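Local structure of endo-arabinase (Bacteroides thetaiotaomicron, 5C0P) at residues 83-88 and 92-97; 41-44 and 49-52; 96-101 and 108-113; 137-142 and 166-171. The protein probably hydrolyses glycosidic bonds in arabinan as a magnesium-binding glycoside hydrolase of family 43. All blocks are in the same frame, centred on the assembly; numbering follows the deposited sequence.

Contact 1 of 4, residues 83-88 and 92-97; sequences PDVYEY and YYLFTT. With MG (magnesium ion), chain C.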
loop_
_atom_site.group_PDB
_atom_site.type_symbol
_atom_site.label_atom_id
_atom_site.label_comp_id
_atom_site.label_asym_id
_atom_site.label_seq_id
_atom_site.Cartn_x
_atom_site.Cartn_y
_atom_site.Cartn_z
ATOM N N PRO A 83 -5.462 2.223 3.759
ATOM C CA PRO A 83 -4.468 2.602 4.766
ATOM C C PRO A 83 -3.284 1.623 4.843
ATOM O O PRO A 83 -3.454 0.402 4.690
ATOM C CB PRO A 83 -5.278 2.570 6.068
ATOM C CG PRO A 83 -6.426 1.616 5.780
ATOM C CD PRO A 83 -6.760 1.832 4.345
ATOM N N ASP A 84 -2.094 2.183 5.073
ATOM C CA ASP A 84 -0.899 1.439 5.467
ATOM C C ASP A 84 -0.479 2.031 6.805
ATOM O O ASP A 84 -0.678 3.232 7.037
ATOM C CB ASP A 84 0.271 1.719 4.520
ATOM C CG ASP A 84 0.132 1.087 3.142
ATOM O OD1 ASP A 84 -0.910 0.486 2.799
ATOM O OD2 ASP A 84 1.126 1.214 2.391
ATOM N N VAL A 85 0.136 1.236 7.680
ATOM C CA VAL A 85 0.679 1.793 8.919
ATOM C C VAL A 85 2.100 1.304 9.143
ATOM O O VAL A 85 2.366 0.097 9.087
ATOM C CB VAL A 85 -0.204 1.458 10.162
ATOM C CG1 VAL A 85 0.431 2.006 11.438
ATOM C CG2 VAL A 85 -1.592 2.048 9.988
ATOM N N TYR A 86 3.002 2.245 9.404
ATOM C CA TYR A 86 4.413 1.944 9.567
ATOM C C TYR A 86 4.914 2.361 10.931
ATOM O O TYR A 86 4.574 3.438 11.423
ATOM C CB TYR A 86 5.231 2.693 8.515
ATOM C CG TYR A 86 4.801 2.379 7.109
ATOM C CD1 TYR A 86 5.336 1.290 6.430
ATOM C CD2 TYR A 86 3.846 3.155 6.463
ATOM C CE1 TYR A 86 4.952 0.991 5.127
ATOM C CE2 TYR A 86 3.453 2.861 5.168
ATOM C CZ TYR A 86 4.006 1.775 4.512
ATOM O OH TYR A 86 3.617 1.475 3.217
ATOM N N GLU A 87 5.759 1.527 11.529
ATOM C CA GLU A 87 6.511 1.965 12.694
ATOM C C GLU A 87 7.769 2.653 12.184
ATOM O O GLU A 87 8.494 2.112 11.345
ATOM C CB GLU A 87 6.888 0.780 13.588
ATOM C CG GLU A 87 7.400 1.163 14.985
ATOM C CD GLU A 87 8.863 1.584 15.027
ATOM O OE1 GLU A 87 9.628 1.267 14.091
ATOM O OE2 GLU A 87 9.257 2.230 16.022
ATOM N N TYR A 88 8.039 3.845 12.695
ATOM C CA TYR A 88 9.190 4.610 12.236
ATOM C C TYR A 88 9.738 5.469 13.358
ATOM O O TYR A 88 9.059 6.374 13.848
ATOM C CB TYR A 88 8.789 5.469 11.028
ATOM C CG TYR A 88 9.874 6.382 10.495
ATOM C CD1 TYR A 88 10.853 5.910 9.624
ATOM C CD2 TYR A 88 9.910 7.728 10.843
ATOM C CE1 TYR A 88 11.835 6.750 9.121
ATOM C CE2 TYR A 88 10.882 8.567 10.349
ATOM C CZ TYR A 88 11.848 8.082 9.488
ATOM O OH TYR A 88 12.811 8.939 9.002
ATOM N N TYR A 92 4.177 5.746 15.092
ATOM C CA TYR A 92 3.445 5.005 14.074
ATOM C C TYR A 92 2.814 5.968 13.100
ATOM O O TYR A 92 2.255 6.982 13.507
ATOM C CB TYR A 92 2.392 4.102 14.732
ATOM C CG TYR A 92 3.068 3.116 15.647
ATOM C CD1 TYR A 92 3.387 3.457 16.954
ATOM C CD2 TYR A 92 3.438 1.862 15.180
ATOM C CE1 TYR A 92 4.040 2.568 17.781
ATOM C CE2 TYR A 92 4.089 0.964 16.001
ATOM C CZ TYR A 92 4.391 1.329 17.296
ATOM O OH TYR A 92 5.043 0.441 18.113
ATOM N N TYR A 93 2.915 5.645 11.815
ATOM C CA TYR A 93 2.481 6.553 10.751
ATOM C C TYR A 93 1.497 5.872 9.821
ATOM O O TYR A 93 1.787 4.833 9.223
ATOM C CB TYR A 93 3.678 7.084 9.960
ATOM C CG TYR A 93 4.595 7.935 10.803
ATOM C CD1 TYR A 93 5.551 7.347 11.632
ATOM C CD2 TYR A 93 4.505 9.321 10.791
ATOM C CE1 TYR A 93 6.395 8.122 12.419
ATOM C CE2 TYR A 93 5.335 10.095 11.571
ATOM C CZ TYR A 93 6.281 9.491 12.382
ATOM O OH TYR A 93 7.120 10.250 13.166
ATOM N N LEU A 94 0.329 6.483 9.712
ATOM C CA LEU A 94 -0.748 6.022 8.848
ATOM C C LEU A 94 -0.676 6.781 7.524
ATOM O O LEU A 94 -0.669 8.020 7.508
ATOM C CB LEU A 94 -2.090 6.311 9.540
ATOM C CG LEU A 94 -3.388 6.162 8.750
ATOM C CD1 LEU A 94 -3.614 4.688 8.450
ATOM C CD2 LEU A 94 -4.564 6.727 9.537
ATOM N N PHE A 95 -0.589 6.038 6.427
ATOM C CA PHE A 95 -0.600 6.595 5.076
ATOM C C PHE A 95 -1.946 6.201 4.450
ATOM O O PHE A 95 -2.196 5.013 4.203
ATOM C CB PHE A 95 0.522 5.966 4.232
ATOM C CG PHE A 95 1.908 6.499 4.517
ATOM C CD1 PHE A 95 2.447 6.480 5.801
ATOM C CD2 PHE A 95 2.703 6.959 3.472
ATOM C CE1 PHE A 95 3.742 6.967 6.036
ATOM C CE2 PHE A 95 3.994 7.423 3.694
ATOM C CZ PHE A 95 4.515 7.438 4.980
ATOM N N THR A 96 -2.815 7.179 4.199
ATOM C CA THR A 96 -4.155 6.910 3.671
ATOM C C THR A 96 -4.486 7.921 2.581
ATOM O O THR A 96 -3.977 9.047 2.593
ATOM C CB THR A 96 -5.224 6.961 4.800
ATOM O OG1 THR A 96 -4.903 5.969 5.785
ATOM C CG2 THR A 96 -6.631 6.670 4.277
ATOM N N THR A 97 -5.322 7.517 1.631
ATOM C CA THR A 97 -5.644 8.371 0.498
ATOM C C THR A 97 -7.008 9.039 0.677
ATOM O O THR A 97 -7.998 8.401 1.048
ATOM C CB THR A 97 -5.566 7.566 -0.812
ATOM O OG1 THR A 97 -4.205 7.138 -1.012
ATOM C CG2 THR A 97 -6.020 8.401 -1.994
HETATM MG MG MG C . -1.581 -0.329 0.955
HETATM O O HOH W 1 -3.288 -0.761 2.111
HETATM O O HOH W 2 0.267 0.184 0.101
HETATM O O HOH W 3 7.755 1.470 18.435
HETATM O O HOH W 4 8.966 9.147 14.548
HETATM O O HOH W 5 -0.682 -2.232 1.200
HETATM O O HOH W 6 -2.175 1.639 0.434
#

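Contact 2 of 4, residues 41-44 and 49-52; sequences YLHF and KIRV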
loop_
_atom_site.group_PDB
_atom_site.type_symbol
_atom_site.label_atom_id
_atom_site.label_comp_id
_atom_site.label_asym_id
_atom_site.label_seq_id
_atom_site.Cartn_x
_atom_site.Cartn_y
_atom_site.Cartn_z
ATOM N N TYR A 41 -1.452 -5.763 13.577
ATOM C CA TYR A 41 -2.552 -4.810 13.455
ATOM C C TYR A 41 -2.978 -4.685 12.008
ATOM O O TYR A 41 -2.139 -4.546 11.118
ATOM C CB TYR A 41 -2.164 -3.431 14.000
ATOM C CG TYR A 41 -1.806 -3.449 15.462
ATOM C CD1 TYR A 41 -0.546 -3.877 15.884
ATOM C CD2 TYR A 41 -2.721 -3.052 16.428
ATOM C CE1 TYR A 41 -0.220 -3.913 17.228
ATOM C CE2 TYR A 41 -2.408 -3.083 17.772
ATOM C CZ TYR A 41 -1.156 -3.512 18.169
ATOM O OH TYR A 41 -0.861 -3.537 19.510
ATOM N N LEU A 42 -4.288 -4.689 11.794
ATOM C CA LEU A 42 -4.863 -4.505 10.467
ATOM C C LEU A 42 -5.807 -3.311 10.515
ATOM O O LEU A 42 -6.928 -3.399 11.043
ATOM C CB LEU A 42 -5.598 -5.777 10.039
ATOM C CG LEU A 42 -6.347 -5.829 8.703
ATOM C CD1 LEU A 42 -5.503 -5.269 7.574
ATOM C CD2 LEU A 42 -6.748 -7.270 8.390
ATOM N N HIS A 43 -5.320 -2.184 9.995
ATOM C CA HIS A 43 -6.116 -0.973 9.857
ATOM C C HIS A 43 -6.785 -1.013 8.493
ATOM O O HIS A 43 -6.145 -1.357 7.502
ATOM C CB HIS A 43 -5.206 0.250 9.933
ATOM C CG HIS A 43 -4.541 0.427 11.260
ATOM N ND1 HIS A 43 -4.967 1.362 12.177
ATOM C CD2 HIS A 43 -3.469 -0.183 11.811
ATOM C CE1 HIS A 43 -4.191 1.312 13.246
ATOM N NE2 HIS A 43 -3.269 0.376 13.048
ATOM N N PHE A 44 -8.062 -0.647 8.428
ATOM C CA PHE A 44 -8.775 -0.739 7.160
ATOM C C PHE A 44 -9.834 0.345 7.002
ATOM O O PHE A 44 -10.309 0.916 7.988
ATOM C CB PHE A 44 -9.369 -2.149 6.960
ATOM C CG PHE A 44 -10.386 -2.552 8.008
ATOM C CD1 PHE A 44 -9.983 -3.104 9.217
ATOM C CD2 PHE A 44 -11.747 -2.412 7.759
ATOM C CE1 PHE A 44 -10.922 -3.483 10.171
ATOM C CE2 PHE A 44 -12.693 -2.791 8.704
ATOM C CZ PHE A 44 -12.277 -3.333 9.910
ATOM N N LYS A 49 -13.851 6.260 7.725
ATOM C CA LYS A 49 -13.105 6.143 8.971
ATOM C C LYS A 49 -12.194 4.949 8.865
ATOM O O LYS A 49 -12.446 4.036 8.079
ATOM C CB LYS A 49 -14.042 5.982 10.164
ATOM C CG LYS A 49 -15.048 4.853 10.050
ATOM C CD LYS A 49 -16.251 5.145 10.942
ATOM C CE LYS A 49 -17.317 4.067 10.842
ATOM N NZ LYS A 49 -17.927 3.999 9.498
ATOM N N ILE A 50 -11.126 4.958 9.654
ATOM C CA ILE A 50 -10.211 3.833 9.673
ATOM C C ILE A 50 -10.453 3.025 10.941
ATOM O O ILE A 50 -10.405 3.558 12.049
ATOM C CB ILE A 50 -8.735 4.283 9.586
ATOM C CG1 ILE A 50 -8.516 5.194 8.371
ATOM C CG2 ILE A 50 -7.780 3.071 9.540
ATOM C CD1 ILE A 50 -8.935 4.587 7.030
ATOM N N ARG A 51 -10.742 1.739 10.752
ATOM C CA ARG A 51 -10.986 0.806 11.846
ATOM C C ARG A 51 -9.722 -0.025 12.022
ATOM O O ARG A 51 -8.979 -0.227 11.068
ATOM C CB ARG A 51 -12.166 -0.108 11.486
ATOM C CG ARG A 51 -12.622 -1.076 12.568
ATOM C CD ARG A 51 -13.723 -0.465 13.389
ATOM N NE ARG A 51 -14.459 -1.445 14.188
ATOM C CZ ARG A 51 -15.721 -1.789 13.958
ATOM N NH1 ARG A 51 -16.320 -2.683 14.736
ATOM N NH2 ARG A 51 -16.389 -1.234 12.953
ATOM N N VAL A 52 -9.461 -0.497 13.238
ATOM C CA VAL A 52 -8.287 -1.329 13.456
ATOM C C VAL A 52 -8.639 -2.619 14.195
ATOM O O VAL A 52 -9.313 -2.602 15.219
ATOM C CB VAL A 52 -7.164 -0.542 14.189
ATOM C CG1 VAL A 52 -7.674 0.084 15.487
ATOM C CG2 VAL A 52 -5.957 -1.440 14.435
#

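Contact 3 of 4, residues 96-101 and 108-113; sequences TTFSNA and SILVSD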
loop_
_atom_site.group_PDB
_atom_site.type_symbol
_atom_site.label_atom_id
_atom_site.label_comp_id
_atom_site.label_asym_id
_atom_site.label_seq_id
_atom_site.Cartn_x
_atom_site.Cartn_y
_atom_site.Cartn_z
ATOM N N THR A 96 -2.815 7.179 4.199
ATOM C CA THR A 96 -4.155 6.910 3.671
ATOM C C THR A 96 -4.486 7.921 2.581
ATOM O O THR A 96 -3.977 9.047 2.593
ATOM C CB THR A 96 -5.224 6.961 4.800
ATOM O OG1 THR A 96 -4.903 5.969 5.785
ATOM C CG2 THR A 96 -6.631 6.670 4.277
ATOM N N THR A 97 -5.322 7.517 1.631
ATOM C CA THR A 97 -5.644 8.371 0.498
ATOM C C THR A 97 -7.008 9.039 0.677
ATOM O O THR A 97 -7.998 8.401 1.048
ATOM C CB THR A 97 -5.566 7.566 -0.812
ATOM O OG1 THR A 97 -4.205 7.138 -1.012
ATOM C CG2 THR A 97 -6.020 8.401 -1.994
ATOM N N PHE A 98 -7.051 10.348 0.420
ATOM C CA PHE A 98 -8.254 11.138 0.624
ATOM C C PHE A 98 -8.457 12.067 -0.559
ATOM O O PHE A 98 -7.554 12.255 -1.367
ATOM C CB PHE A 98 -8.122 12.029 1.874
ATOM C CG PHE A 98 -7.775 11.287 3.141
ATOM C CD1 PHE A 98 -8.772 10.743 3.950
ATOM C CD2 PHE A 98 -6.449 11.183 3.552
ATOM C CE1 PHE A 98 -8.443 10.073 5.136
ATOM C CE2 PHE A 98 -6.108 10.521 4.735
ATOM C CZ PHE A 98 -7.111 9.967 5.530
ATOM N N SER A 99 -9.635 12.672 -0.642
ATOM C CA SER A 99 -9.865 13.781 -1.551
ATOM C C SER A 99 -10.879 14.718 -0.907
ATOM O O SER A 99 -11.417 14.425 0.161
ATOM C CB SER A 99 -10.373 13.298 -2.911
ATOM O OG SER A 99 -11.649 12.693 -2.809
ATOM N N ASN A 100 -11.139 15.850 -1.549
ATOM C CA ASN A 100 -12.131 16.782 -1.047
ATOM C C ASN A 100 -12.631 17.594 -2.217
ATOM O O ASN A 100 -11.990 17.623 -3.269
ATOM C CB ASN A 100 -11.499 17.712 -0.005
ATOM C CG ASN A 100 -12.480 18.162 1.060
ATOM O OD1 ASN A 100 -12.910 17.370 1.894
ATOM N ND2 ASN A 100 -12.824 19.444 1.048
ATOM N N ALA A 101 -13.769 18.254 -2.049
ATOM C CA ALA A 101 -14.203 19.209 -3.052
ATOM C C ALA A 101 -13.099 20.252 -3.209
ATOM O O ALA A 101 -12.622 20.811 -2.219
ATOM C CB ALA A 101 -15.505 19.863 -2.639
ATOM N N SER A 108 -2.066 11.231 2.415
ATOM C CA SER A 108 -1.469 12.026 3.483
ATOM C C SER A 108 -1.015 11.149 4.636
ATOM O O SER A 108 -1.359 9.955 4.709
ATOM C CB SER A 108 -2.360 13.190 3.940
ATOM O OG SER A 108 -3.384 12.744 4.777
ATOM N N ILE A 109 -0.201 11.739 5.504
ATOM C CA ILE A 109 0.462 11.008 6.571
ATOM C C ILE A 109 -0.040 11.497 7.924
ATOM O O ILE A 109 -0.141 12.707 8.173
ATOM C CB ILE A 109 1.986 11.169 6.473
ATOM C CG1 ILE A 109 2.478 10.625 5.124
ATOM C CG2 ILE A 109 2.684 10.466 7.651
ATOM C CD1 ILE A 109 3.963 10.910 4.823
ATOM N N LEU A 110 -0.388 10.540 8.783
ATOM C CA LEU A 110 -0.898 10.840 10.116
ATOM C C LEU A 110 -0.049 10.070 11.110
ATOM O O LEU A 110 0.574 9.069 10.748
ATOM C CB LEU A 110 -2.369 10.435 10.229
ATOM C CG LEU A 110 -3.272 11.115 9.191
ATOM C CD1 LEU A 110 -3.463 10.250 7.931
ATOM C CD2 LEU A 110 -4.588 11.476 9.806
ATOM N N VAL A 111 -0.021 10.523 12.357
ATOM C CA VAL A 111 0.930 9.966 13.321
ATOM C C VAL A 111 0.262 9.631 14.657
ATOM O O VAL A 111 -0.690 10.297 15.071
ATOM C CB VAL A 111 2.129 10.934 13.533
ATOM C CG1 VAL A 111 1.671 12.266 14.150
ATOM C CG2 VAL A 111 3.251 10.274 14.364
ATOM N N SER A 112 0.774 8.595 15.322
ATOM C CA SER A 112 0.300 8.206 16.649
ATOM C C SER A 112 1.460 7.659 17.457
ATOM O O SER A 112 2.462 7.212 16.886
ATOM C CB SER A 112 -0.781 7.124 16.538
ATOM O OG SER A 112 -1.262 6.754 17.825
ATOM N N ASP A 113 1.317 7.678 18.780
ATOM C CA ASP A 113 2.298 7.047 19.654
ATOM C C ASP A 113 2.035 5.541 19.745
ATOM O O ASP A 113 2.865 4.791 20.259
ATOM C CB ASP A 113 2.237 7.657 21.057
ATOM C CG ASP A 113 2.773 9.077 21.110
ATOM O OD1 ASP A 113 3.466 9.494 20.164
ATOM O OD2 ASP A 113 2.509 9.765 22.118
#

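Contact 4 of 4, residues 137-142 and 166-171; sequences GSLYID and QRLAKD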
loop_
_atom_site.group_PDB
_atom_site.type_symbol
_atom_site.label_atom_id
_atom_site.label_comp_id
_atom_site.label_asym_id
_atom_site.label_seq_id
_atom_site.Cartn_x
_atom_site.Cartn_y
_atom_site.Cartn_z
ATOM N N GLY A 137 -0.010 6.010 -1.607
ATOM C CA GLY A 137 1.303 6.377 -1.103
ATOM C C GLY A 137 1.788 5.412 -0.036
ATOM O O GLY A 137 1.095 5.163 0.968
ATOM N N SER A 138 2.983 4.864 -0.249
ATOM C CA SER A 138 3.567 3.912 0.688
ATOM C C SER A 138 4.966 4.341 1.106
ATOM O O SER A 138 5.547 5.270 0.531
ATOM C CB SER A 138 3.604 2.513 0.072
ATOM O OG SER A 138 4.504 2.460 -1.021
ATOM N N LEU A 139 5.509 3.656 2.110
ATOM C CA LEU A 139 6.810 4.005 2.673
ATOM C C LEU A 139 7.781 2.856 2.452
ATOM O O LEU A 139 7.473 1.696 2.741
ATOM C CB LEU A 139 6.668 4.282 4.172
ATOM C CG LEU A 139 7.929 4.659 4.951
ATOM C CD1 LEU A 139 8.447 6.011 4.520
ATOM C CD2 LEU A 139 7.642 4.655 6.443
ATOM N N TYR A 140 8.934 3.183 1.884
ATOM C CA TYR A 140 10.056 2.256 1.785
ATOM C C TYR A 140 11.245 2.848 2.538
ATOM O O TYR A 140 11.600 4.012 2.335
ATOM C CB TYR A 140 10.429 1.991 0.317
ATOM C CG TYR A 140 11.745 1.254 0.186
ATOM C CD1 TYR A 140 11.873 -0.062 0.630
ATOM C CD2 TYR A 140 12.876 1.877 -0.342
ATOM C CE1 TYR A 140 13.079 -0.738 0.546
ATOM C CE2 TYR A 140 14.093 1.200 -0.437
ATOM C CZ TYR A 140 14.188 -0.101 0.016
ATOM O OH TYR A 140 15.382 -0.773 -0.065
ATOM N N ILE A 141 11.857 2.052 3.414
ATOM C CA ILE A 141 13.058 2.471 4.131
ATOM C C ILE A 141 14.256 1.816 3.467
ATOM O O ILE A 141 14.365 0.579 3.418
ATOM C CB ILE A 141 13.009 2.086 5.628
ATOM C CG1 ILE A 141 11.741 2.655 6.282
ATOM C CG2 ILE A 141 14.290 2.526 6.343
ATOM C CD1 ILE A 141 11.643 4.188 6.247
ATOM N N ASP A 142 15.164 2.637 2.947
ATOM C CA ASP A 142 16.274 2.098 2.177
ATOM C C ASP A 142 17.391 1.532 3.057
ATOM O O ASP A 142 17.285 1.538 4.290
ATOM C CB ASP A 142 16.774 3.103 1.115
ATOM C CG ASP A 142 17.500 4.306 1.705
ATOM O OD1 ASP A 142 18.034 4.225 2.827
ATOM O OD2 ASP A 142 17.571 5.346 1.006
ATOM N N GLN A 166 9.926 9.180 -4.453
ATOM C CA GLN A 166 10.422 10.480 -4.031
ATOM C C GLN A 166 10.969 10.353 -2.616
ATOM O O GLN A 166 10.322 9.732 -1.778
ATOM C CB GLN A 166 9.268 11.488 -4.047
ATOM C CG GLN A 166 9.695 12.942 -3.942
ATOM C CD GLN A 166 8.538 13.888 -4.132
ATOM O OE1 GLN A 166 7.372 13.479 -4.140
ATOM N NE2 GLN A 166 8.849 15.169 -4.273
ATOM N N ARG A 167 12.130 10.940 -2.331
ATOM C CA ARG A 167 12.624 10.902 -0.947
ATOM C C ARG A 167 11.722 11.708 -0.022
ATOM O O ARG A 167 11.170 12.747 -0.413
ATOM C CB ARG A 167 14.063 11.414 -0.831
ATOM C CG ARG A 167 15.128 10.437 -1.340
ATOM C CD ARG A 167 16.517 10.881 -0.868
ATOM N NE ARG A 167 17.586 9.978 -1.308
ATOM C CZ ARG A 167 17.857 8.810 -0.726
ATOM N NH1 ARG A 167 17.128 8.409 0.315
ATOM N NH2 ARG A 167 18.842 8.041 -1.188
ATOM N N LEU A 168 11.571 11.218 1.203
ATOM C CA LEU A 168 10.897 11.962 2.255
ATOM C C LEU A 168 11.931 12.551 3.209
ATOM O O LEU A 168 13.011 11.981 3.409
ATOM C CB LEU A 168 9.967 11.040 3.041
ATOM C CG LEU A 168 8.700 10.589 2.326
ATOM C CD1 LEU A 168 8.073 9.390 3.029
ATOM C CD2 LEU A 168 7.718 11.737 2.283
ATOM N N ALA A 169 11.595 13.691 3.810
ATOM C CA ALA A 169 12.405 14.247 4.891
ATOM C C ALA A 169 12.426 13.244 6.036
ATOM O O ALA A 169 11.520 12.419 6.157
ATOM C CB ALA A 169 11.820 15.558 5.370
ATOM N N LYS A 170 13.445 13.329 6.894
ATOM C CA LYS A 170 13.564 12.389 8.008
ATOM C C LYS A 170 12.336 12.363 8.922
ATOM O O LYS A 170 12.015 11.323 9.491
ATOM C CB LYS A 170 14.829 12.677 8.826
ATOM N N ASP A 171 11.651 13.496 9.066
ATOM C CA ASP A 171 10.463 13.556 9.925
ATOM C C ASP A 171 9.162 13.198 9.182
ATOM O O ASP A 171 8.078 13.210 9.782
ATOM C CB ASP A 171 10.349 14.917 10.648
ATOM C CG ASP A 171 10.134 16.099 9.702
ATOM O OD1 ASP A 171 9.946 15.905 8.482
ATOM O OD2 ASP A 171 10.141 17.252 10.204
HETATM O O HOH W 7 19.982 6.458 0.839
#

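Contact 1 of 4, residues 83-88 and 92-97
Asp-84 pairs with Phe-95 and Tyr-86 with Tyr-93 as antiparallel hydrogen-bonded pairs, and the local strand axes of 83-88 and 92-97 run at 155° to each other, so four N-H...O=C bonds tie the two together. Tyr-86 and Phe-95 lie diagonally on the face that also carries Asp-84. The Tyr-86 ring turns its CD2-CE2 edge onto one face of Phe-95, CD2 reaching Phe-95 CD1 at 3.7 Å, with the ring planes 77° apart: a T-shaped stack. Further along, Tyr-88 directs an edge toward the face of Tyr-93 in an offset edge-to-face pair, and a water joins Tyr-88 O to Tyr-93 OH. The face bearing Val-85 is packed differently. Leu-94 CD1 fits between Pro-83 CB (3.6 Å) and Val-85 CG2 (3.7 Å), while Glu-87 bends at its second torsion and brings CG to 3.5 Å from Tyr-92 CE2. The Glu-87 carboxylate is then held by Gly-90 N in the connecting turn. With Asp-84 CG placed beside its own backbone N (chi1 -72°), OD1 binds the magnesium ion at 2.1 Å. OD2 takes a 2.7 Å bond from metal-bound water 2 and a weak one from Tyr-86 OH, which probably steadies the carboxylate; the same hydroxyl bonds to Leu-139 N. Four waters and His-261 NE2 complete six-coordination. This is a tight beta hairpin, strands 78-88 and 91-100, in one blade of the five-bladed propeller of family 43; the first strand of such a blade lines the central axis, and here it presents Asp-84 to the metal.

Contact 2 of 4, residues 41-44 and 49-52
Strands 39-45 and 50-55 form a beta hairpin in the N-terminal blade, and its His-43 and Val-52 meet side by side as an antiparallel non-hydrogen-bonded pair. Val-52 CG2 sits over the centre of the imidazole in a CH-pi contact, 3.5 Å from the ring centroid and 13° off the ring normal. Its position follows from chi1 of 54°, which leaves CG2 anti to the backbone N and directed at the ring. The imidazole is fixed at both nitrogens as well: ND1 bonds to Ser-67 OG and NE2 to Pro-115 O, so its rotation is set by polar partners while the valine fills one face. Beside it, Ile-50 CG2 comes to 3.8 Å from His-43 CB, and Tyr-41 offers a ring edge to Val-52 CG2.

Within the antiparallel sheet of this propeller blade, where 39-45 lies between 30-34 and 50-55, the next pair, Phe-44 with Arg-51, is hydrogen-bonded. Phe-44 N reaches Arg-51 O at 2.8 Å and Arg-51 N returns the bond to Phe-44 O at 2.9 Å. Their side chains run alongside each other on the opposite face of the sheet from His-43. Phe-44 CG is wedged between its backbone N and carbonyl carbon (chi1 62°), which swings the ring across to Arg-51. There CB lies over one face of the ring, 3.9 Å from the centroid, and CG is 3.5 Å from Phe-44 CZ. Thus the aliphatic part of the arginine, rather than its charge, packs on the phenyl group; the chain bends at chi2 and carries the guanidinium onward to a salt bridge with Asp-63 and a hydrogen bond to Asn-46.

Contact 3 of 4, residues 96-101 and 108-113
Phe-98 reaches from 96-101 across to 108-113, and its course from CB to the ring's far edge explains most of the side-chain contact. CB points toward the neighbouring strand, and CG stands beside the backbone N (chi1 -55°), which brings one long edge of the ring round to Ser-108 and Leu-110. CD2 meets Ser-108 OG at 3.7 Å. CE2, one bond further out, comes closer to the same oxygen, at 3.5 Å, and also makes the ring's apolar contact with Leu-110 CD1 at 4.2 Å. That methyl lies at the ring edge, near its plane. The same ring also makes edge-to-face pairs with Phe-80 and Phe-74 and touches Phe-68, which packs on Leu-110 too; the phenylalanine is thus embedded in an aromatic cluster. Ser-108 OG, set between its backbone N and carbonyl carbon (chi1 78°), has a weak hydrogen bond with Trp-75 NE1, so this buried hydroxyl has a polar partner beside the hydrocarbon.

In the backbone, Thr-96 and Ser-108 form an antiparallel hydrogen-bonded pair. Ser-108 N gives Thr-96 O a bond of 2.9 Å, and Thr-96 N gives Ser-108 O a longer one of 3.2 Å. To either side each segment continues with other partners of the same hairpin, Phe-98 with Gly-106 and Leu-110 with Leu-94; this offset, together with strand twist, accounts for the 122° between the local axes. What results is a strongly twisted beta hairpin, strands 91-100 and 103-112, the middle two strands of a four-stranded antiparallel propeller blade.

Contact 4 of 4, residues 137-142 and 166-171
Two separate interactions join 137-142 to 166-171: an ion pair between Asp-142 and Arg-167, and an apolar touch between Leu-139 and Leu-168.

The polar one is a salt bridge through a single arm. Arg-167 NH1 donates to Asp-142 OD2 at 3.2 Å with an N-H...O angle of 159°, rather long but straight. The carboxylate oxygen lies at the edge of the guanidinium, close to its plane, and is approached nearly head-on along its C-O bond. Because the carboxylate and guanidinium planes stand 82° apart, the two groups do not form the flat, two-pronged pairing; a water supplies the second link, giving a bond of 2.7 Å to Asp-142 OD2 and accepting one of 2.8 Å from Arg-167 NH2. The arginine spans the distance with its chain extended from CG to NE. Asp-142 OD2 also accepts from Trp-148 NE1, and OD1 takes the backbone N atoms of Glu-144 and Asn-146 in the following turn.

The apolar contact is one methyl against another. Leu-139 CD1 and Leu-168 CD1 approach to 3.7 Å, although the two CA atoms are 9.0 Å apart. Strand 147-153 lies between strands 134-141 and 162-168 in the sheet, bonding to each, so these leucines reach over it; Leu-139 rests on Pro-147 and Leu-168 on Leu-149.

Several donors converge on the Asp-142 carboxylate, which would probably stabilise its negative charge and anchor the turn leading into strand 147-153, with Arg-167 clasping that turn from the far strand.

How the contacts relate
Along the chain the order is contact 2, contact 1, contact 3, contact 4. Contacts 1 and 3 share Thr-96 and Thr-97 on strand 91-100, their centres 9 Å apart, and join three consecutive strands of one four-stranded sheet. Contact 2 belongs to the preceding sheet, 10 Å from contact 1 between centres, where His-43 packs on Val-85. On another side, contact 4 in the next sheet is 11 Å from contact 1, joined to it by Tyr-88 OH with Lys-170 O. Contacts 2 and 4 are 22 Å apart and do not touch. Successive blades of the propeller thus flank the hairpin of contact 1, which carries Asp-84, one of the two protein ligands of the magnesium ion, near the centre of the chain.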